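Local coordinates for protein 2-oxoadipate dioxygenase/decarboxylase (PDB 6W1G) that uses a ferrous iron centre and molecular oxygen to decarboxylate and hydroxylate 2-oxoadipate, forming D-2-hydroxyglutarate in a D-lysine catabolic pathway, at residues I12-M23 / E180-R191; V106-R114 / F126-R134. All coordinates share one frame; numbering follows the deposited sequence. Where two conformers were deposited one is given.

From the N terminus, helix 9-27 supplies I12-M23, whose partner E180-R191 comes only after 156 intervening residues; interaction 1 closes that long loop. Within it lies interaction 2, where V106-R114 and F126-R134 pair as neighbouring strands and close a loop of 11 residues containing helix 118-123. The closures therefore nest without crossing, a long one enclosing a short one. Interaction 1 ties two helices together, and interaction 2 joins two strands of the mixed sheet whose strand 69-75 carries metal ligand H70. The contacts meet where F126 packs against F16 and S17.

Interaction 1: I12-M23 / E180-R191; sequences IRAQFSAAMSLM and ETFVQEALHTFR
V183 enters the neighbouring helix as a knob among I12, Q15, F16 and A19, a worked case of knobs-into-holes packing. Its methyls divide the hole: CG1, anti to the backbone N (chi1 165°), lies 4.0 Å from A19 CB, while CG2 slides past the isoleucine branch, 3.8 Å from I12 CG2. One turn on, L187 repeats the pattern among F16, A19, M20 and M23. The F16 ring reaches across, its CE1 3.9 Å from A186 CB and its CZ 3.7 Å from F190 CE2, the two phenylalanine side chains crossing at about a right angle. F190 also touches I73 of strand 69-75 and I84 of helix 78-90, so the pair packs onto the sheet carrying H70. M20 and M23 were each modelled in two conformers, so their sulfur contacts with F190 and R191 are less certain.

The loose side is polar. Exposed Q15 comes near E180, but their OE1 atoms stay 4.2 Å apart without a bond. E180 OE2 instead accepts Q184 NE2 at 3.1 Å, within its own helix.

Helical segments 12-23 and 180-188, inclined at 43°, thus share no hydrogen bond; the apolar fit of V183, L187 and F16 holds them.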
# COMPACT_ATOMS: atom_id res chain seq x y z
N ILE A 12 10.85 9.33 11.48
CA ILE A 12 11.82 8.60 10.67
C ILE A 12 11.14 8.04 9.41
O ILE A 12 11.69 8.12 8.31
CB ILE A 12 12.50 7.47 11.45
CG1 ILE A 12 13.09 8.00 12.77
CG2 ILE A 12 13.61 6.85 10.64
CD1 ILE A 12 13.80 6.92 13.61
N ARG A 13 9.93 7.47 9.57
CA ARG A 13 9.20 6.95 8.42
C ARG A 13 8.93 8.04 7.40
O ARG A 13 9.11 7.85 6.19
CB ARG A 13 7.89 6.32 8.90
CG ARG A 13 7.13 5.65 7.80
CD ARG A 13 5.93 4.85 8.28
NE ARG A 13 4.94 5.65 8.94
CZ ARG A 13 4.74 5.80 10.24
NH1 ARG A 13 5.49 5.20 11.14
NH2 ARG A 13 3.77 6.60 10.66
N ALA A 14 8.49 9.23 7.86
CA ALA A 14 8.23 10.31 6.89
C ALA A 14 9.48 10.70 6.16
O ALA A 14 9.47 10.94 4.94
CB ALA A 14 7.63 11.51 7.62
N GLN A 15 10.60 10.79 6.88
CA GLN A 15 11.88 11.14 6.26
C GLN A 15 12.33 10.08 5.27
O GLN A 15 12.86 10.39 4.18
CB GLN A 15 12.92 11.34 7.34
CG GLN A 15 12.75 12.64 8.10
CD GLN A 15 13.66 12.75 9.29
OE1 GLN A 15 14.34 11.80 9.66
NE2 GLN A 15 13.65 13.91 9.91
N PHE A 16 12.14 8.81 5.62
CA PHE A 16 12.52 7.72 4.73
C PHE A 16 11.68 7.73 3.46
O PHE A 16 12.21 7.59 2.35
CB PHE A 16 12.37 6.38 5.47
CG PHE A 16 12.73 5.18 4.65
CD1 PHE A 16 14.05 4.82 4.43
CD2 PHE A 16 11.75 4.40 4.08
CE1 PHE A 16 14.38 3.70 3.66
CE2 PHE A 16 12.09 3.31 3.31
CZ PHE A 16 13.40 2.96 3.09
N SER A 17 10.36 7.91 3.60
CA SER A 17 9.49 7.97 2.43
C SER A 17 9.95 9.10 1.51
O SER A 17 10.01 8.96 0.28
CB SER A 17 8.08 8.19 2.88
OG SER A 17 7.23 8.30 1.76
N ALA A 18 10.22 10.28 2.08
CA ALA A 18 10.65 11.41 1.26
C ALA A 18 11.98 11.15 0.57
O ALA A 18 12.16 11.50 -0.61
CB ALA A 18 10.75 12.68 2.11
N ALA A 19 12.92 10.53 1.29
CA ALA A 19 14.23 10.22 0.69
C ALA A 19 14.08 9.17 -0.40
O ALA A 19 14.77 9.25 -1.43
CB ALA A 19 15.22 9.78 1.76
N MET A 20 13.23 8.18 -0.19
CA MET A 20 12.98 7.17 -1.22
C MET A 20 12.40 7.82 -2.46
O MET A 20 12.78 7.48 -3.58
CB MET A 20 12.04 6.08 -0.70
CG MET A 20 12.64 5.08 0.32
SD MET A 20 13.55 3.72 -0.41
CE MET A 20 12.25 2.60 -0.88
N SER A 21 11.47 8.74 -2.28
CA SER A 21 10.85 9.41 -3.42
C SER A 21 11.87 10.21 -4.22
O SER A 21 11.89 10.16 -5.45
CB SER A 21 9.70 10.29 -2.93
OG SER A 21 8.99 10.84 -4.03
N LEU A 22 12.72 10.95 -3.54
CA LEU A 22 13.74 11.70 -4.26
C LEU A 22 14.70 10.77 -4.99
O LEU A 22 15.11 11.05 -6.12
CB LEU A 22 14.49 12.60 -3.28
CG LEU A 22 13.56 13.74 -2.85
CD1 LEU A 22 14.41 14.70 -2.05
CD2 LEU A 22 12.80 14.51 -3.93
N MET A 23 15.11 9.68 -4.36
CA MET A 23 16.03 8.75 -5.00
C MET A 23 15.39 8.13 -6.24
O MET A 23 16.01 8.07 -7.32
CB MET A 23 16.42 7.64 -4.02
CG MET A 23 17.25 6.54 -4.65
SD MET A 23 17.79 5.26 -3.51
CE MET A 23 16.28 4.31 -3.38
N GLU A 180 18.98 10.13 10.93
CA GLU A 180 19.38 10.55 9.59
C GLU A 180 20.37 9.57 8.97
O GLU A 180 20.25 9.19 7.80
CB GLU A 180 19.94 11.96 9.58
CG GLU A 180 20.15 12.43 8.11
CD GLU A 180 18.97 12.04 7.19
OE1 GLU A 180 17.83 12.46 7.47
OE2 GLU A 180 19.17 11.29 6.20
N THR A 181 21.35 9.09 9.76
CA THR A 181 22.28 8.10 9.24
C THR A 181 21.54 6.83 8.88
O THR A 181 21.79 6.22 7.83
CB THR A 181 23.38 7.82 10.27
OG1 THR A 181 24.03 9.05 10.59
CG2 THR A 181 24.38 6.79 9.75
N PHE A 182 20.62 6.41 9.74
CA PHE A 182 19.80 5.23 9.47
C PHE A 182 19.06 5.34 8.14
O PHE A 182 19.02 4.38 7.36
CB PHE A 182 18.82 4.97 10.64
CG PHE A 182 17.82 3.90 10.33
CD1 PHE A 182 18.14 2.56 10.42
CD2 PHE A 182 16.58 4.26 9.84
CE1 PHE A 182 17.16 1.62 10.05
CE2 PHE A 182 15.64 3.33 9.51
CZ PHE A 182 15.94 2.02 9.61
N VAL A 183 18.41 6.49 7.89
CA VAL A 183 17.66 6.63 6.65
C VAL A 183 18.58 6.47 5.46
O VAL A 183 18.26 5.77 4.51
CB VAL A 183 16.91 7.98 6.66
CG1 VAL A 183 16.42 8.31 5.26
CG2 VAL A 183 15.75 7.91 7.65
N GLN A 184 19.75 7.10 5.53
CA GLN A 184 20.65 7.01 4.38
C GLN A 184 21.17 5.60 4.19
O GLN A 184 21.32 5.13 3.04
CB GLN A 184 21.77 8.01 4.56
CG GLN A 184 21.28 9.47 4.35
CD GLN A 184 20.44 9.78 3.05
OE1 GLN A 184 20.79 9.39 1.92
NE2 GLN A 184 19.31 10.48 3.24
N GLU A 185 21.49 4.91 5.28
CA GLU A 185 22.00 3.56 5.15
C GLU A 185 20.94 2.60 4.69
O GLU A 185 21.21 1.71 3.88
CB GLU A 185 22.62 3.13 6.48
CG GLU A 185 23.86 3.86 6.85
CD GLU A 185 25.07 3.57 5.94
OE1 GLU A 185 25.12 2.50 5.29
OE2 GLU A 185 26.00 4.42 5.92
N ALA A 186 19.74 2.74 5.22
CA ALA A 186 18.63 1.89 4.78
C ALA A 186 18.34 2.08 3.31
O ALA A 186 18.01 1.13 2.61
CB ALA A 186 17.39 2.23 5.58
N LEU A 187 18.43 3.32 2.83
CA LEU A 187 18.10 3.59 1.44
C LEU A 187 18.99 2.82 0.49
O LEU A 187 18.55 2.44 -0.60
CB LEU A 187 18.25 5.09 1.22
CG LEU A 187 17.59 5.73 0.01
CD1 LEU A 187 16.12 5.58 0.10
CD2 LEU A 187 17.99 7.20 -0.03
N HIS A 188 20.25 2.57 0.89
CA HIS A 188 21.13 1.85 0.01
C HIS A 188 20.58 0.48 -0.38
O HIS A 188 20.83 -0.01 -1.49
CB HIS A 188 22.49 1.67 0.68
CG HIS A 188 23.28 2.92 0.82
ND1 HIS A 188 23.41 3.86 -0.19
CD2 HIS A 188 24.05 3.36 1.84
CE1 HIS A 188 24.21 4.83 0.22
NE2 HIS A 188 24.62 4.55 1.45
N THR A 189 19.78 -0.13 0.51
CA THR A 189 19.23 -1.45 0.24
C THR A 189 18.39 -1.46 -1.01
O THR A 189 18.29 -2.49 -1.67
CB THR A 189 18.44 -1.93 1.45
OG1 THR A 189 19.33 -2.02 2.55
CG2 THR A 189 17.88 -3.29 1.28
N PHE A 190 17.76 -0.31 -1.32
CA PHE A 190 16.71 -0.23 -2.33
C PHE A 190 17.12 0.50 -3.59
O PHE A 190 16.29 0.68 -4.50
CB PHE A 190 15.50 0.45 -1.70
CG PHE A 190 15.10 -0.20 -0.39
CD1 PHE A 190 14.62 -1.51 -0.38
CD2 PHE A 190 15.32 0.42 0.81
CE1 PHE A 190 14.32 -2.13 0.78
CE2 PHE A 190 14.99 -0.21 2.00
CZ PHE A 190 14.49 -1.49 1.98
N ARG A 191 18.38 0.86 -3.71
CA ARG A 191 18.84 1.55 -4.90
C ARG A 191 18.96 0.60 -6.09
O ARG A 191 19.26 -0.59 -5.93
CB ARG A 191 20.22 2.12 -4.63
CG ARG A 191 20.25 3.31 -3.79
CD ARG A 191 21.66 3.89 -3.69
NE ARG A 191 21.66 4.90 -2.64
CZ ARG A 191 21.27 6.14 -2.83
NH1 ARG A 191 20.88 6.53 -4.03
NH2 ARG A 191 21.27 7.00 -1.83

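Interaction 2: V106-R114 / F126-R134; sequences VPVHSTAFR and FRVFTSLLR
H109 and R134 meet flat on flat at one end of the antiparallel pair. The guanidinium stacks on the imidazole, centres 4.4 Å apart and planes 11° from parallel, and R134 CD adds a CH-pi contact 3.6 Å from the H109 ring centroid. A bend at chi3 (69°) folds the arginine back over the ring. Y98 bonds H109 ND1, F429 meets the ring edge-to-face, and N425 takes R134 NH1.

Backbone bonding is regular. H109 with L132, T111 with T130 and F113 with V128 form hydrogen-bonded pairs, each doubly linked, and R134 N extends the series to the carbonyl of P107, a residue at the centre of an inverse gamma turn. V128 O is gripped twice: F113 N and T130 OG1 approach from opposite faces of its carbonyl plane. That threonine hydroxyl also lies at the edge of the F113 ring, 3.4 Å from F113 CD1.

On the face bearing V108, S110, A112, F129, S131 and L133, the S110 OG and S131 OG hydroxyls share a 2.7 Å hydrogen bond. F129, its CG anti to the backbone N (chi1 -171°), extends along this face, with CZ 3.5 Å from S110 CB. Its side chain lies about 6 Å from the nickel ion, and S131 is about 4 Å, side chain to side chain, from R74.

At the far end, R114 CB and R127 CG pack 3.7 Å apart while their charged ends diverge, the former to D398, the latter to E68 and E397.

Strand order and the helix 78-90 crossover are consistent with the beta-alpha-beta-beta-beta module of vicinal oxygen chelate proteins. The chemistry implies a sheet fixed by backbone bonds, with the charges of buried R114 and R127 probably balanced by D398, E68 and E397, and the F129 face turned to the metal site.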
# COMPACT_ATOMS: atom_id res chain seq x y z
N VAL A 106 2.29 -16.99 -9.70
CA VAL A 106 3.45 -16.15 -9.43
C VAL A 106 4.13 -16.64 -8.16
O VAL A 106 3.48 -16.74 -7.10
CB VAL A 106 3.05 -14.67 -9.27
CG1 VAL A 106 4.29 -13.79 -9.14
CG2 VAL A 106 2.17 -14.22 -10.43
N PRO A 107 5.44 -16.94 -8.19
CA PRO A 107 6.08 -17.63 -7.05
C PRO A 107 6.51 -16.68 -5.92
O PRO A 107 7.67 -16.65 -5.51
CB PRO A 107 7.28 -18.30 -7.73
CG PRO A 107 7.66 -17.35 -8.81
CD PRO A 107 6.33 -16.86 -9.36
N VAL A 108 5.54 -15.92 -5.39
CA VAL A 108 5.78 -15.04 -4.27
C VAL A 108 4.61 -15.10 -3.28
O VAL A 108 3.48 -15.44 -3.64
CB VAL A 108 6.01 -13.55 -4.65
CG1 VAL A 108 7.24 -13.34 -5.54
CG2 VAL A 108 4.76 -12.96 -5.30
N HIS A 109 4.90 -14.71 -2.03
CA HIS A 109 3.86 -14.34 -1.07
C HIS A 109 4.37 -13.14 -0.29
O HIS A 109 5.59 -12.93 -0.21
CB HIS A 109 3.37 -15.50 -0.20
CG HIS A 109 4.40 -16.31 0.49
ND1 HIS A 109 4.02 -17.29 1.36
CD2 HIS A 109 5.75 -16.33 0.44
CE1 HIS A 109 5.09 -17.93 1.80
NE2 HIS A 109 6.16 -17.37 1.26
N SER A 110 3.44 -12.35 0.26
CA SER A 110 3.78 -10.99 0.63
C SER A 110 2.99 -10.50 1.84
O SER A 110 1.94 -11.03 2.21
CB SER A 110 3.44 -10.04 -0.53
OG SER A 110 3.90 -10.57 -1.74
N THR A 111 3.53 -9.43 2.43
CA THR A 111 2.85 -8.64 3.45
C THR A 111 3.11 -7.18 3.15
O THR A 111 3.91 -6.87 2.27
CB THR A 111 3.34 -9.00 4.86
OG1 THR A 111 2.51 -8.39 5.85
CG2 THR A 111 4.74 -8.57 5.11
N ALA A 112 2.45 -6.28 3.86
CA ALA A 112 2.80 -4.87 3.75
C ALA A 112 3.21 -4.34 5.12
O ALA A 112 2.50 -4.51 6.10
CB ALA A 112 1.67 -4.02 3.21
N PHE A 113 4.34 -3.66 5.16
CA PHE A 113 4.80 -3.01 6.38
C PHE A 113 4.22 -1.60 6.42
O PHE A 113 4.39 -0.84 5.45
CB PHE A 113 6.33 -3.00 6.45
CG PHE A 113 6.90 -4.38 6.59
CD1 PHE A 113 7.31 -5.11 5.48
CD2 PHE A 113 7.09 -4.94 7.84
CE1 PHE A 113 7.87 -6.37 5.63
CE2 PHE A 113 7.64 -6.18 7.98
CZ PHE A 113 8.04 -6.90 6.86
N ARG A 114 3.58 -1.24 7.53
CA ARG A 114 2.94 0.05 7.66
C ARG A 114 2.71 0.34 9.13
O ARG A 114 2.72 -0.57 9.97
CB ARG A 114 1.61 0.16 6.89
CG ARG A 114 0.54 -0.81 7.35
CD ARG A 114 -0.76 -0.45 6.67
NE ARG A 114 -1.93 -1.23 7.04
CZ ARG A 114 -2.80 -0.88 8.00
NH1 ARG A 114 -2.56 0.12 8.82
NH2 ARG A 114 -3.96 -1.53 8.09
N PHE A 126 3.17 5.95 4.84
CA PHE A 126 4.03 5.15 3.97
C PHE A 126 3.90 3.67 4.28
O PHE A 126 3.94 3.26 5.45
CB PHE A 126 5.47 5.60 4.15
CG PHE A 126 6.44 4.97 3.23
CD1 PHE A 126 6.33 5.13 1.86
CD2 PHE A 126 7.51 4.24 3.73
CE1 PHE A 126 7.27 4.57 1.00
CE2 PHE A 126 8.46 3.71 2.88
CZ PHE A 126 8.33 3.87 1.51
N ARG A 127 3.83 2.87 3.23
CA ARG A 127 3.80 1.41 3.35
C ARG A 127 4.79 0.83 2.36
O ARG A 127 5.03 1.43 1.32
CB ARG A 127 2.47 0.71 3.01
CG ARG A 127 1.21 1.36 3.40
CD ARG A 127 0.60 2.08 2.22
NE ARG A 127 -0.60 2.70 2.63
CZ ARG A 127 -1.05 3.87 2.17
NH1 ARG A 127 -2.14 4.41 2.63
NH2 ARG A 127 -0.38 4.52 1.21
N VAL A 128 5.33 -0.35 2.70
CA VAL A 128 6.17 -1.08 1.77
C VAL A 128 5.60 -2.48 1.61
O VAL A 128 5.67 -3.30 2.55
CB VAL A 128 7.64 -1.11 2.12
CG1 VAL A 128 8.40 -1.94 1.06
CG2 VAL A 128 8.19 0.29 2.18
N PHE A 129 5.03 -2.76 0.43
CA PHE A 129 4.55 -4.08 0.07
C PHE A 129 5.77 -4.94 -0.25
O PHE A 129 6.57 -4.57 -1.11
CB PHE A 129 3.66 -3.96 -1.17
CG PHE A 129 2.92 -5.22 -1.52
CD1 PHE A 129 3.45 -6.15 -2.40
CD2 PHE A 129 1.70 -5.50 -0.94
CE1 PHE A 129 2.74 -7.29 -2.71
CE2 PHE A 129 1.00 -6.65 -1.26
CZ PHE A 129 1.52 -7.53 -2.13
N THR A 130 5.96 -6.00 0.52
CA THR A 130 7.19 -6.78 0.53
C THR A 130 6.87 -8.22 0.18
O THR A 130 6.16 -8.92 0.92
CB THR A 130 7.84 -6.69 1.89
OG1 THR A 130 8.10 -5.32 2.20
CG2 THR A 130 9.16 -7.45 1.94
N SER A 131 7.43 -8.69 -0.94
CA SER A 131 7.22 -10.07 -1.38
C SER A 131 8.45 -10.90 -1.10
O SER A 131 9.58 -10.43 -1.24
CB SER A 131 6.93 -10.08 -2.88
OG SER A 131 5.79 -9.33 -3.23
N LEU A 132 8.20 -12.15 -0.72
CA LEU A 132 9.25 -13.13 -0.58
C LEU A 132 9.11 -14.16 -1.69
O LEU A 132 8.06 -14.79 -1.85
CB LEU A 132 9.13 -13.80 0.79
CG LEU A 132 10.04 -14.99 0.98
CD1 LEU A 132 11.53 -14.67 0.90
CD2 LEU A 132 9.74 -15.65 2.33
N LEU A 133 10.17 -14.30 -2.49
CA LEU A 133 10.24 -15.30 -3.54
C LEU A 133 10.21 -16.70 -2.93
O LEU A 133 10.88 -16.97 -1.93
CB LEU A 133 11.54 -15.09 -4.31
CG LEU A 133 11.78 -15.94 -5.55
CD1 LEU A 133 10.88 -15.49 -6.68
CD2 LEU A 133 13.26 -15.85 -5.95
N ARG A 134 9.45 -17.60 -3.56
CA ARG A 134 9.38 -19.00 -3.15
C ARG A 134 10.16 -19.82 -4.17
O ARG A 134 9.82 -19.82 -5.36
CB ARG A 134 7.93 -19.48 -3.05
CG ARG A 134 7.10 -18.61 -2.11
CD ARG A 134 5.86 -19.34 -1.60
NE ARG A 134 6.21 -20.42 -0.68
CZ ARG A 134 5.33 -21.26 -0.16
NH1 ARG A 134 4.05 -21.14 -0.49
NH2 ARG A 134 5.71 -22.22 0.68